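SusD superfamily protein (Bacteroides thetaiotaomicron, PDB 3MCX) is of unknown function but, as a SusD-family outer-membrane protein of a gut Bacteroides, probably binds glycans for uptake and can bind zinc ions. Local coordinates at residues L356-L361 with K408-E413. Residues are numbered along the deposited sequence; the frame is centred on the assembly and turned at random.
Sequences LSEVYL and KERRKE
Leu361 pushes its side chain between Glu409, Arg410 and Glu413 of the facing helix, its two methyls meeting aliphatic carbon while its root meets the arginine. Its CB lies 3.7 Å from Arg410 NH1 and 4.0 Å from Arg410 CG, the guanidinium approaching obliquely. CG stands anti to the carbonyl carbon (chi1 -69°), and from there the two methyls part: CD1 rests 4.0 Å from Glu413 CB, with CG of the same residue equally near, while CD2 reaches Glu409 CG at 4.1 Å. Leucine suits this place because its forked end lets one methyl touch each of two glutamates one turn apart, crossing each side chain at about a right angle. Small Ser357 lets Glu413 come close: Ser357 CB lies 3.8 Å from Glu413 CG. Both glutamates bend at chi2, offering methylenes to the leucine while their carboxylates pair with arginines: Glu409 and Glu413 share Arg309, and Glu413 also binds Arg355, Arg388 and the hydroxyl of Tyr244, whereas the Ser357 hydroxyl bonds to Glu255. So many cationic partners probably keep Glu413 ionised. On another flank Arg410 bends at chi3 (63°), and its long chain carries the guanidinium alongside the first helix. Its NH2 gives a hydrogen bond of 2.9 Å to a water that in turn donates to Glu358 OE2 at 2.7 Å, so the opposite charges are linked through solvent; the strongest polar partner of Arg410 is Asn362, just past 356-361, while Asp423 takes Arg410 NE and Arg210 holds Glu358 OE1. No direct hydrogen bond joins the two segments, whose axes run antiparallel (174°) and 10.8 Å apart. Such buried packing of antiparallel helices is characteristic of the helix-rich SusD fold, a family grouped in the TPR clan.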
loop_
_atom_site.group_PDB
_atom_site.type_symbol
_atom_site.label_atom_id
_atom_site.label_comp_id
_atom_site.label_asym_id
_atom_site.label_seq_id
_atom_site.Cartn_x
_atom_site.Cartn_y
_atom_site.Cartn_z
ATOM N N LEU A 356 9.065 -0.395 9.127
ATOM C CA LEU A 356 9.012 0.115 10.476
ATOM C C LEU A 356 8.651 1.608 10.534
ATOM O O LEU A 356 7.978 2.016 11.472
ATOM C CB LEU A 356 10.340 -0.170 11.171
ATOM C CG LEU A 356 10.404 -0.050 12.687
ATOM C CD1 LEU A 356 9.366 -0.972 13.372
ATOM C CD2 LEU A 356 11.820 -0.287 13.221
ATOM N N SER A 357 9.133 2.440 9.604
ATOM C CA SER A 357 8.793 3.876 9.678
ATOM C C SER A 357 7.268 4.082 9.686
ATOM O O SER A 357 6.765 4.971 10.406
ATOM C CB SER A 357 9.387 4.697 8.526
ATOM O OG SER A 357 10.777 4.916 8.682
ATOM N N GLU A 358 6.533 3.278 8.906
ATOM C CA GLU A 358 5.075 3.436 8.868
ATOM C C GLU A 358 4.496 3.112 10.234
ATOM O O GLU A 358 3.542 3.753 10.674
ATOM C CB GLU A 358 4.407 2.565 7.800
ATOM C CG GLU A 358 2.902 2.700 7.823
ATOM C CD GLU A 358 2.175 1.780 6.872
ATOM O OE1 GLU A 358 2.806 1.301 5.922
ATOM O OE2 GLU A 358 0.977 1.513 7.090
ATOM N N VAL A 359 5.060 2.104 10.877
ATOM C CA VAL A 359 4.564 1.649 12.177
ATOM C C VAL A 359 4.739 2.764 13.220
ATOM O O VAL A 359 3.834 3.037 13.999
ATOM C CB VAL A 359 5.246 0.330 12.632
ATOM C CG1 VAL A 359 4.791 -0.047 14.026
ATOM C CG2 VAL A 359 4.959 -0.806 11.642
ATOM N N TYR A 360 5.902 3.414 13.240
ATOM C CA TYR A 360 6.123 4.552 14.138
ATOM C C TYR A 360 5.130 5.688 13.840
ATOM O O TYR A 360 4.602 6.294 14.769
ATOM C CB TYR A 360 7.574 5.062 14.035
ATOM C CG TYR A 360 8.596 4.328 14.873
ATOM C CD1 TYR A 360 9.002 3.027 14.573
ATOM C CD2 TYR A 360 9.147 4.942 15.984
ATOM C CE1 TYR A 360 9.933 2.381 15.364
ATOM C CE2 TYR A 360 10.087 4.313 16.777
ATOM C CZ TYR A 360 10.463 3.016 16.479
ATOM O OH TYR A 360 11.400 2.407 17.323
ATOM N N LEU A 361 4.905 5.977 12.569
ATOM C CA LEU A 361 3.978 7.041 12.158
ATOM C C LEU A 361 2.524 6.701 12.523
ATOM O O LEU A 361 1.781 7.562 12.985
ATOM C CB LEU A 361 4.172 7.385 10.669
ATOM C CG LEU A 361 5.505 8.086 10.375
ATOM C CD1 LEU A 361 5.863 7.923 8.892
ATOM C CD2 LEU A 361 5.502 9.574 10.887
ATOM N N LYS A 408 2.142 15.648 7.192
ATOM C CA LYS A 408 3.304 16.090 6.410
ATOM C C LYS A 408 4.459 15.101 6.472
ATOM O O LYS A 408 5.039 14.766 5.440
ATOM C CB LYS A 408 3.804 17.455 6.859
ATOM C CG LYS A 408 2.946 18.648 6.427
ATOM C CD LYS A 408 3.633 19.965 6.771
ATOM C CE LYS A 408 2.969 21.198 6.188
ATOM N NZ LYS A 408 3.780 22.449 6.419
ATOM N N GLU A 409 4.805 14.618 7.653
ATOM C CA GLU A 409 5.905 13.672 7.768
ATOM C C GLU A 409 5.606 12.387 7.030
ATOM O O GLU A 409 6.500 11.816 6.369
ATOM C CB GLU A 409 6.215 13.388 9.241
ATOM C CG GLU A 409 7.603 12.806 9.460
ATOM C CD GLU A 409 8.701 13.736 9.032
ATOM O OE1 GLU A 409 8.505 14.968 8.980
ATOM O OE2 GLU A 409 9.801 13.209 8.772
ATOM N N ARG A 410 4.366 11.905 7.108
ATOM C CA ARG A 410 3.980 10.707 6.369
ATOM C C ARG A 410 4.113 10.880 4.869
ATOM O O ARG A 410 4.551 9.965 4.162
ATOM C CB ARG A 410 2.539 10.288 6.687
ATOM C CG ARG A 410 2.317 9.779 8.133
ATOM C CD ARG A 410 0.839 9.397 8.389
ATOM N NE ARG A 410 0.459 8.291 7.528
ATOM C CZ ARG A 410 0.574 6.994 7.806
ATOM N NH1 ARG A 410 0.925 6.561 9.011
ATOM N NH2 ARG A 410 0.262 6.140 6.884
ATOM N N ARG A 411 3.716 12.044 4.362
ATOM C CA ARG A 411 3.838 12.322 2.926
ATOM C C ARG A 411 5.318 12.274 2.506
ATOM O O ARG A 411 5.658 11.725 1.448
ATOM C CB ARG A 411 3.204 13.666 2.556
ATOM C CG ARG A 411 1.672 13.560 2.532
ATOM C CD ARG A 411 1.079 14.937 2.480
ATOM N NE ARG A 411 1.399 15.629 1.237
ATOM C CZ ARG A 411 1.221 16.933 1.038
ATOM N NH1 ARG A 411 0.729 17.719 2.010
ATOM N NH2 ARG A 411 1.536 17.478 -0.144
ATOM N N LYS A 412 6.188 12.848 3.323
ATOM C CA LYS A 412 7.620 12.857 3.009
ATOM C C LYS A 412 8.201 11.418 3.083
ATOM O O LYS A 412 8.969 11.007 2.232
ATOM C CB LYS A 412 8.392 13.750 3.965
ATOM C CG LYS A 412 8.084 15.243 3.839
ATOM C CD LYS A 412 8.789 16.052 4.907
ATOM C CE LYS A 412 8.308 17.489 4.954
ATOM N NZ LYS A 412 9.158 18.335 5.856
ATOM N N GLU A 413 7.833 10.664 4.107
ATOM C CA GLU A 413 8.436 9.381 4.392
ATOM C C GLU A 413 7.923 8.276 3.492
ATOM O O GLU A 413 8.683 7.403 3.101
ATOM C CB GLU A 413 8.200 8.989 5.867
ATOM C CG GLU A 413 8.945 7.714 6.285
ATOM C CD GLU A 413 10.453 7.817 6.042
ATOM O OE1 GLU A 413 11.014 8.892 6.336
ATOM O OE2 GLU A 413 11.085 6.830 5.571
HETATM O O HOH W 1 -0.685 3.500 7.686
#